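Local coordinates for protein extracellular subtilisin-like serine proteinase (Vibrio sp. PA-44, PDB 1SH7) that probably cleaves peptide bonds inside proteins as a secreted, calcium-binding, cold-adapted serine endopeptidase, this chain being the subtilase catalytic part of a longer protein, at residues A[7-12]-A[18-23]; A[42-47]-A[205-210]; A[143-146]-A[150-153]. All coordinates share one frame; numbering follows the deposited sequence.

Contact 1. Residues A[7-12]-A[18-23]. With CA (calcium ion), chain E.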
loop_
_atom_site.group_PDB
_atom_site.type_symbol
_atom_site.label_atom_id
_atom_site.label_comp_id
_atom_site.label_asym_id
_atom_site.label_seq_id
_atom_site.Cartn_x
_atom_site.Cartn_y
_atom_site.Cartn_z
ATOM N N GLY A 7 -2.202 12.960 4.126
ATOM C CA GLY A 7 -2.482 11.811 3.248
ATOM C C GLY A 7 -3.853 11.230 3.509
ATOM O O GLY A 7 -4.668 11.029 2.589
ATOM N N LEU A 8 -4.134 11.016 4.794
ATOM C CA LEU A 8 -5.438 10.548 5.209
ATOM C C LEU A 8 -6.506 11.586 4.866
ATOM O O LEU A 8 -7.581 11.259 4.348
ATOM C CB LEU A 8 -5.457 10.270 6.715
ATOM C CG LEU A 8 -4.488 9.245 7.298
ATOM C CD1 LEU A 8 -4.765 9.128 8.785
ATOM C CD2 LEU A 8 -4.589 7.908 6.573
ATOM N N ASP A 9 -6.189 12.842 5.164
ATOM C CA ASP A 9 -7.045 13.988 4.891
ATOM C C ASP A 9 -7.438 14.044 3.407
ATOM O O ASP A 9 -8.602 14.297 3.065
ATOM C CB ASP A 9 -6.310 15.270 5.272
ATOM C CG ASP A 9 -7.190 16.508 5.210
ATOM O OD1 ASP A 9 -6.673 17.601 5.582
ATOM O OD2 ASP A 9 -8.381 16.493 4.831
ATOM N N ARG A 10 -6.481 13.804 2.528
ATOM C CA ARG A 10 -6.727 13.865 1.098
ATOM C C ARG A 10 -7.654 12.775 0.521
ATOM O O ARG A 10 -8.373 13.036 -0.429
ATOM C CB ARG A 10 -5.414 13.766 0.316
ATOM C CG ARG A 10 -5.515 14.116 -1.146
ATOM C CD ARG A 10 -5.974 15.538 -1.440
ATOM N NE ARG A 10 -6.315 15.798 -2.835
ATOM C CZ ARG A 10 -7.502 15.552 -3.417
ATOM N NH1 ARG A 10 -7.683 15.883 -4.690
ATOM N NH2 ARG A 10 -8.519 15.041 -2.734
ATOM N N ILE A 11 -7.614 11.564 1.054
ATOM C CA ILE A 11 -8.177 10.429 0.334
ATOM C C ILE A 11 -9.668 10.267 0.587
ATOM O O ILE A 11 -10.288 9.511 -0.119
ATOM C CB ILE A 11 -7.413 9.103 0.653
ATOM C CG1 ILE A 11 -7.624 8.703 2.106
ATOM C CG2 ILE A 11 -5.938 9.217 0.268
ATOM C CD1 ILE A 11 -7.039 7.403 2.450
ATOM N N ASP A 12 -10.228 10.980 1.575
ATOM C CA ASP A 12 -11.681 10.975 1.827
ATOM C C ASP A 12 -12.462 12.135 1.170
ATOM O O ASP A 12 -13.597 12.409 1.580
ATOM C CB ASP A 12 -11.973 10.979 3.330
ATOM C CG ASP A 12 -11.786 12.362 3.958
ATOM O OD1 ASP A 12 -12.342 12.624 5.039
ATOM O OD2 ASP A 12 -11.100 13.259 3.413
ATOM N N LEU A 18 -7.717 20.764 1.440
ATOM C CA LEU A 18 -7.819 19.847 2.576
ATOM C C LEU A 18 -8.681 20.424 3.692
ATOM O O LEU A 18 -8.759 21.634 3.855
ATOM C CB LEU A 18 -6.428 19.546 3.124
ATOM C CG LEU A 18 -5.415 18.934 2.172
ATOM C CD1 LEU A 18 -4.039 18.891 2.863
ATOM C CD2 LEU A 18 -5.875 17.520 1.725
ATOM N N ASP A 19 -9.373 19.577 4.443
ATOM C CA ASP A 19 -10.227 20.059 5.541
ATOM C C ASP A 19 -9.793 19.595 6.928
ATOM O O ASP A 19 -10.521 19.780 7.914
ATOM C CB ASP A 19 -11.694 19.660 5.311
ATOM C CG ASP A 19 -11.920 18.169 5.459
ATOM O OD1 ASP A 19 -13.099 17.737 5.414
ATOM O OD2 ASP A 19 -10.967 17.352 5.629
ATOM N N ARG A 20 -8.590 19.029 6.996
ATOM C CA ARG A 20 -8.000 18.510 8.222
ATOM C C ARG A 20 -8.786 17.363 8.880
ATOM O O ARG A 20 -8.647 17.092 10.058
ATOM C CB ARG A 20 -7.756 19.663 9.183
ATOM C CG ARG A 20 -6.778 20.695 8.590
ATOM C CD ARG A 20 -6.472 21.817 9.551
ATOM N NE ARG A 20 -7.617 22.714 9.714
ATOM C CZ ARG A 20 -8.259 22.948 10.860
ATOM N NH1 ARG A 20 -9.297 23.790 10.866
ATOM N NH2 ARG A 20 -7.881 22.353 11.995
ATOM N N ASN A 21 -9.613 16.687 8.097
ATOM C CA ASN A 21 -10.458 15.628 8.605
ATOM C C ASN A 21 -10.249 14.396 7.754
ATOM O O ASN A 21 -10.101 14.511 6.530
ATOM C CB ASN A 21 -11.941 16.029 8.551
ATOM C CG ASN A 21 -12.368 16.888 9.756
ATOM O OD1 ASN A 21 -12.654 16.372 10.833
ATOM N ND2 ASN A 21 -12.383 18.177 9.568
ATOM N N TYR A 22 -10.211 13.236 8.398
ATOM C CA TYR A 22 -10.293 11.935 7.708
ATOM C C TYR A 22 -11.554 11.218 8.231
ATOM O O TYR A 22 -11.611 10.792 9.381
ATOM C CB TYR A 22 -9.028 11.088 7.932
ATOM C CG TYR A 22 -9.142 9.676 7.380
ATOM C CD1 TYR A 22 -9.387 9.445 6.043
ATOM C CD2 TYR A 22 -9.060 8.577 8.224
ATOM C CE1 TYR A 22 -9.553 8.161 5.553
ATOM C CE2 TYR A 22 -9.164 7.334 7.746
ATOM C CZ TYR A 22 -9.448 7.124 6.404
ATOM O OH TYR A 22 -9.590 5.831 5.962
ATOM N N ASN A 23 -12.533 11.092 7.355
ATOM C CA ASN A 23 -13.800 10.462 7.644
ATOM C C ASN A 23 -13.724 9.044 7.118
ATOM O O ASN A 23 -13.161 8.799 6.067
ATOM C CB ASN A 23 -14.939 11.166 6.913
ATOM C CG ASN A 23 -15.188 12.582 7.395
ATOM O OD1 ASN A 23 -15.237 13.502 6.593
ATOM N ND2 ASN A 23 -15.415 12.745 8.676
HETATM CA CA CA E . -10.455 15.321 4.332
HETATM O O HOH W 1 -12.756 15.424 4.489
HETATM O O HOH W 2 -15.393 13.015 3.682
#

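Contact 2. Residues A[42-47]-A[205-210]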
loop_
_atom_site.group_PDB
_atom_site.type_symbol
_atom_site.label_atom_id
_atom_site.label_comp_id
_atom_site.label_asym_id
_atom_site.label_seq_id
_atom_site.Cartn_x
_atom_site.Cartn_y
_atom_site.Cartn_z
ATOM N N ASN A 42 5.860 -5.265 15.899
ATOM C CA ASN A 42 4.547 -5.674 16.445
ATOM C C ASN A 42 4.165 -4.949 17.726
ATOM O O ASN A 42 2.983 -4.771 18.007
ATOM C CB ASN A 42 4.471 -7.189 16.723
ATOM C CG ASN A 42 4.755 -8.023 15.509
ATOM O OD1 ASN A 42 5.602 -8.938 15.547
ATOM N ND2 ASN A 42 4.082 -7.713 14.417
ATOM N N ASN A 43 5.152 -4.496 18.476
ATOM C CA ASN A 43 4.901 -3.821 19.736
ATOM C C ASN A 43 4.653 -2.303 19.624
ATOM O O ASN A 43 4.425 -1.640 20.635
ATOM C CB ASN A 43 6.044 -4.072 20.711
ATOM C CG ASN A 43 6.422 -5.561 20.848
ATOM O OD1 ASN A 43 7.616 -5.910 20.740
ATOM N ND2 ASN A 43 5.443 -6.430 21.131
ATOM N N HIS A 44 4.689 -1.759 18.409
ATOM C CA HIS A 44 4.482 -0.336 18.230
ATOM C C HIS A 44 3.090 0.059 18.747
ATOM O O HIS A 44 2.113 -0.665 18.536
ATOM C CB HIS A 44 4.668 0.104 16.775
ATOM C CG HIS A 44 4.832 1.582 16.639
ATOM N ND1 HIS A 44 3.804 2.454 16.912
ATOM C CD2 HIS A 44 5.922 2.346 16.406
ATOM C CE1 HIS A 44 4.234 3.697 16.776
ATOM N NE2 HIS A 44 5.520 3.659 16.469
ATOM N N GLU A 45 2.992 1.213 19.399
ATOM C CA GLU A 45 1.713 1.630 20.004
ATOM C C GLU A 45 0.610 1.858 18.983
ATOM O O GLU A 45 -0.578 1.814 19.304
ATOM C CB GLU A 45 1.882 2.907 20.829
ATOM C CG GLU A 45 2.204 4.163 20.020
ATOM C CD GLU A 45 2.606 5.339 20.899
ATOM O OE1 GLU A 45 2.522 5.171 22.126
ATOM O OE2 GLU A 45 2.963 6.428 20.379
ATOM N N GLU A 46 0.988 2.129 17.752
ATOM C CA GLU A 46 0.004 2.366 16.693
ATOM C C GLU A 46 -0.850 1.151 16.399
ATOM O O GLU A 46 -1.955 1.284 15.873
ATOM C CB GLU A 46 0.721 2.787 15.404
ATOM C CG GLU A 46 0.999 4.270 15.298
ATOM C CD GLU A 46 -0.261 5.064 14.989
ATOM O OE1 GLU A 46 -0.551 5.319 13.787
ATOM O OE2 GLU A 46 -0.972 5.424 15.953
ATOM N N PHE A 47 -0.349 -0.048 16.700
ATOM C CA PHE A 47 -1.087 -1.220 16.316
ATOM C C PHE A 47 -2.028 -1.747 17.391
ATOM O O PHE A 47 -2.937 -2.491 17.061
ATOM C CB PHE A 47 -0.168 -2.327 15.775
ATOM C CG PHE A 47 0.728 -1.868 14.641
ATOM C CD1 PHE A 47 0.188 -1.339 13.477
ATOM C CD2 PHE A 47 2.115 -1.942 14.757
ATOM C CE1 PHE A 47 1.016 -0.871 12.436
ATOM C CE2 PHE A 47 2.942 -1.475 13.734
ATOM C CZ PHE A 47 2.371 -0.925 12.564
ATOM N N LYS A 205 3.805 10.956 7.519
ATOM C CA LYS A 205 4.143 10.606 8.901
ATOM C C LYS A 205 3.561 9.245 9.273
ATOM O O LYS A 205 2.372 9.009 9.108
ATOM C CB LYS A 205 3.627 11.631 9.886
ATOM C CG LYS A 205 4.130 11.384 11.308
ATOM C CD LYS A 205 3.577 12.417 12.263
ATOM C CE LYS A 205 4.112 12.149 13.653
ATOM N NZ LYS A 205 3.761 13.270 14.517
ATOM N N SER A 206 4.382 8.394 9.876
ATOM C CA SER A 206 3.893 7.088 10.356
ATOM C C SER A 206 4.842 6.478 11.384
ATOM O O SER A 206 5.886 7.040 11.688
ATOM C CB SER A 206 3.723 6.125 9.174
ATOM O OG SER A 206 2.944 4.997 9.503
ATOM N N ALA A 207 4.488 5.305 11.890
ATOM C CA ALA A 207 5.310 4.570 12.861
ATOM C C ALA A 207 6.735 4.257 12.374
ATOM O O ALA A 207 6.978 4.175 11.177
ATOM C CB ALA A 207 4.606 3.296 13.268
ATOM N N TRP A 208 7.677 4.142 13.310
ATOM C CA TRP A 208 9.060 3.777 13.022
ATOM C C TRP A 208 9.506 2.602 13.906
ATOM O O TRP A 208 8.891 2.321 14.950
ATOM C CB TRP A 208 9.963 4.989 13.237
ATOM C CG TRP A 208 11.320 4.937 12.526
ATOM C CD1 TRP A 208 12.572 5.066 13.106
ATOM C CD2 TRP A 208 11.552 4.781 11.118
ATOM N NE1 TRP A 208 13.545 5.020 12.137
ATOM C CE2 TRP A 208 12.946 4.842 10.910
ATOM C CE3 TRP A 208 10.712 4.648 9.991
ATOM C CZ2 TRP A 208 13.520 4.709 9.625
ATOM C CZ3 TRP A 208 11.283 4.548 8.718
ATOM C CH2 TRP A 208 12.673 4.585 8.551
ATOM N N TYR A 209 10.551 1.883 13.492
ATOM C CA TYR A 209 10.899 0.626 14.175
ATOM C C TYR A 209 11.340 0.794 15.630
ATOM O O TYR A 209 11.290 -0.175 16.429
ATOM C CB TYR A 209 12.000 -0.110 13.410
ATOM C CG TYR A 209 13.391 0.409 13.608
ATOM C CD1 TYR A 209 13.873 1.486 12.866
ATOM C CD2 TYR A 209 14.255 -0.196 14.519
ATOM C CE1 TYR A 209 15.168 1.952 13.033
ATOM C CE2 TYR A 209 15.559 0.271 14.703
ATOM C CZ TYR A 209 16.000 1.345 13.965
ATOM O OH TYR A 209 17.256 1.832 14.115
ATOM N N ASP A 210 11.786 1.995 15.972
ATOM C CA ASP A 210 12.248 2.276 17.341
ATOM C C ASP A 210 11.127 2.583 18.328
ATOM O O ASP A 210 11.410 2.881 19.481
ATOM C CB ASP A 210 13.307 3.393 17.349
ATOM C CG ASP A 210 12.769 4.751 16.846
ATOM O OD1 ASP A 210 13.597 5.690 16.734
ATOM O OD2 ASP A 210 11.550 4.957 16.560
HETATM O O HOH W 3 1.527 4.792 12.013
#

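Contact 3. Residues A[143-146]-A[150-153]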
loop_
_atom_site.group_PDB
_atom_site.type_symbol
_atom_site.label_atom_id
_atom_site.label_comp_id
_atom_site.label_asym_id
_atom_site.label_seq_id
_atom_site.Cartn_x
_atom_site.Cartn_y
_atom_site.Cartn_z
ATOM N N GLY A 143 0.725 -15.302 -9.627
ATOM C CA GLY A 143 0.218 -16.488 -8.984
ATOM C C GLY A 143 -0.527 -16.251 -7.680
ATOM O O GLY A 143 -1.583 -16.838 -7.462
ATOM N N ALA A 144 0.009 -15.397 -6.812
ATOM C CA ALA A 144 -0.628 -15.080 -5.541
ATOM C C ALA A 144 -1.944 -14.339 -5.774
ATOM O O ALA A 144 -2.930 -14.590 -5.087
ATOM C CB ALA A 144 0.322 -14.278 -4.662
ATOM N N ILE A 145 -1.970 -13.505 -6.805
ATOM C CA ILE A 145 -3.178 -12.781 -7.203
ATOM C C ILE A 145 -4.228 -13.735 -7.743
ATOM O O ILE A 145 -5.390 -13.635 -7.369
ATOM C CB ILE A 145 -2.867 -11.657 -8.204
ATOM C CG1 ILE A 145 -2.009 -10.579 -7.566
ATOM C CG2 ILE A 145 -4.147 -10.949 -8.669
ATOM C CD1 ILE A 145 -1.281 -9.734 -8.549
ATOM N N GLN A 146 -3.824 -14.689 -8.585
ATOM C CA GLN A 146 -4.744 -15.750 -9.006
ATOM C C GLN A 146 -5.280 -16.566 -7.834
ATOM O O GLN A 146 -6.420 -17.049 -7.869
ATOM C CB GLN A 146 -4.050 -16.699 -9.996
ATOM C CG GLN A 146 -4.988 -17.778 -10.526
ATOM C CD GLN A 146 -4.412 -18.507 -11.705
ATOM O OE1 GLN A 146 -4.246 -17.912 -12.760
ATOM N NE2 GLN A 146 -4.096 -19.797 -11.531
ATOM N N SER A 150 -5.387 -9.738 -3.408
ATOM C CA SER A 150 -5.010 -8.522 -4.140
ATOM C C SER A 150 -3.614 -8.031 -3.684
ATOM O O SER A 150 -3.293 -8.109 -2.499
ATOM C CB SER A 150 -6.032 -7.403 -3.886
ATOM O OG SER A 150 -7.274 -7.695 -4.504
ATOM N N PHE A 151 -2.809 -7.532 -4.627
ATOM C CA PHE A 151 -1.476 -7.070 -4.347
ATOM C C PHE A 151 -1.333 -5.604 -4.753
ATOM O O PHE A 151 -1.562 -5.268 -5.936
ATOM C CB PHE A 151 -0.425 -7.914 -5.094
ATOM C CG PHE A 151 0.069 -9.121 -4.313
ATOM C CD1 PHE A 151 -0.792 -10.165 -4.023
ATOM C CD2 PHE A 151 1.362 -9.183 -3.868
ATOM C CE1 PHE A 151 -0.401 -11.242 -3.289
ATOM C CE2 PHE A 151 1.802 -10.255 -3.153
ATOM C CZ PHE A 151 0.920 -11.315 -2.857
ATOM N N MET A 152 -0.958 -4.769 -3.779
ATOM C CA MET A 152 -0.618 -3.359 -3.982
ATOM C C MET A 152 0.916 -3.236 -4.115
ATOM O O MET A 152 1.636 -3.740 -3.285
ATOM C CB MET A 152 -1.124 -2.511 -2.823
ATOM C CG MET A 152 -2.566 -2.821 -2.357
ATOM S SD MET A 152 -3.787 -2.442 -3.570
ATOM C CE MET A 152 -4.225 -4.051 -4.146
ATOM N N LEU A 153 1.390 -2.578 -5.174
ATOM C CA LEU A 153 2.805 -2.565 -5.575
ATOM C C LEU A 153 3.307 -1.132 -5.760
ATOM O O LEU A 153 2.635 -0.347 -6.404
ATOM C CB LEU A 153 2.964 -3.312 -6.918
ATOM C CG LEU A 153 2.275 -4.677 -6.985
ATOM C CD1 LEU A 153 2.311 -5.221 -8.423
ATOM C CD2 LEU A 153 2.879 -5.650 -6.013
#

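Contact 1. Residues A[7-12]-A[18-23]
Carboxylate oxygens OD2 of D9 and OD2 of D19 lie 2.8 Å apart because both bind one calcium ion, which probably offsets their like charge. D9 binds the metal twice, through its backbone O and its OD2, the latter at 2.4 Å from the calcium. Its CG is anti to the backbone N (chi1 -172°), which brings the carboxylate round beside its own carbonyl group. D12 OD2, D19 OD2, the backbone O of N21 and a water also bind the ion. Q13 OE1 is the seventh ligand atom.

Backbone N-H groups hold the carboxylates. R20 N bonds to D9 OD1 at 2.8 Å, from above the carboxylate plane and bent at 131°. D19 N reaches the syn lone pair of D9 OD2 at 3.3 Å. N23 N meets D12 OD1 on its anti side, at 2.8 Å and 160°. D19 OD2 accepts from N21 N in an Asx turn. The metal-bound water donates to D12 OD1 at 2.9 Å.

Apolar contacts flank the site. L8 CB lies off-centre over the Y22 ring, 4.3 Å from its centroid. I11 CG1 lies 4.0 Å from Y22 CE1. On another side, R10 CD rests on L18 CD2, while the R10 guanidinium makes a salt bridge to D183.

The arrangement is a calcium site that joins the N-terminal helix 6-11 to the loop after it.

Contact 2. Residues A[42-47]-A[205-210]
H44 takes the methyl group of A207 over one face of its imidazole ring. A207 CB stands 3.4 Å from the ring centroid and only 13° off the normal, a CH-pi contact. It joins the loop after strand 32-37 to the antiparallel hairpin of strands 204-207 and 213-216 in the subtilase fold. At the ring edge, H44 CD2 lies 3.3 Å from the backbone O of W208. E46 CG touches the same A207 methyl more loosely, at 4.3 Å.

Two polar bonds fix the imidazole. E46 N donates to H44 ND1 at 3.0 Å, nearly straight and in the ring plane. H44 NE2 bonds to G212 O, so the ring probably carries its proton on NE2 and is neutral, and Y213 meets it edge-to-face. Its CG is anti to the backbone N (chi1 -164°), which lays the ring against A207.

Further out, the backbone N atoms of Q82 and Y83 bond to the E46 carboxylate oxygens, OE2 and OE1 respectively. The W208 side chain starts out away from the 42-47 loop and lies about 5 Å from that of H70, the predicted charge-relay histidine, while S206 OG bonds to H73 O and A207 touches T72, both in helix 70-79. A water links the two segments, donating to E46 OE1 at 2.8 Å and to S206 OG at 2.9 Å.

Contact 3. Residues A[143-146]-A[150-153]
A144 O accepts a hydrogen bond from S147 OG near the end of helix 135-146, while the methyl of A144 meets the ring of F151. The contact itself is wholly apolar. It belongs to the beta-alpha-beta unit made of strand 123-127, helix 135-146 and strand 150-154. The helix and the second strand are packed together just after the chain turns between them.

F151 is the one strand side chain that touches the helix here. It reaches two consecutive helix residues with different parts. The far part of the ring meets A144, with CE1 3.4 Å and CZ 3.5 Å from A144 CB. The methyl thus sits almost evenly against the bond between these two ring atoms. CB and the near part of the ring meet I145. I145 has its CG1 anti to the carbonyl carbon (chi1 -65°), and this branch extends to F151, the two side chains crossing at a slant. Its CG2 branch turns elsewhere and does not touch F151.

V112 of helix 105-118 touches both A144 and F151, so the aromatic ring is buried between two helices and the parallel sheet, where it also packs on A125 and M127. Backbone bonds to V174 hold F151 in the sheet, and the I145 side chain comes within about 4 Å of G173, which binds a calcium ion.

Against F151, I145 CG1 comes to 3.8 Å from F151 CD1, and I145 CD1 to 4.0 Å from F151 CB.

In the fold
From the N terminus, contact 1 comes first. It closes a loop of five residues after helix 6-11, before strand 32-37, the first in the chain of the parallel sheet. Contact 2 opens next, in the loop between strands 32-37 and 51-56, and closes after 157 intervening residues at the hairpin strand 204-207. Contact 3 is nested inside that long loop and closes a turn of three residues within a beta-alpha-beta unit. Contacts 1 and 2 are in series, their nearest atoms about 7 Å apart. Contact 3 lies on the opposite side of the chain's centre from both. A short-range metal site, a long-range loop-to-hairpin tie and a local helix-to-sheet contact therefore serve separate parts of one fold.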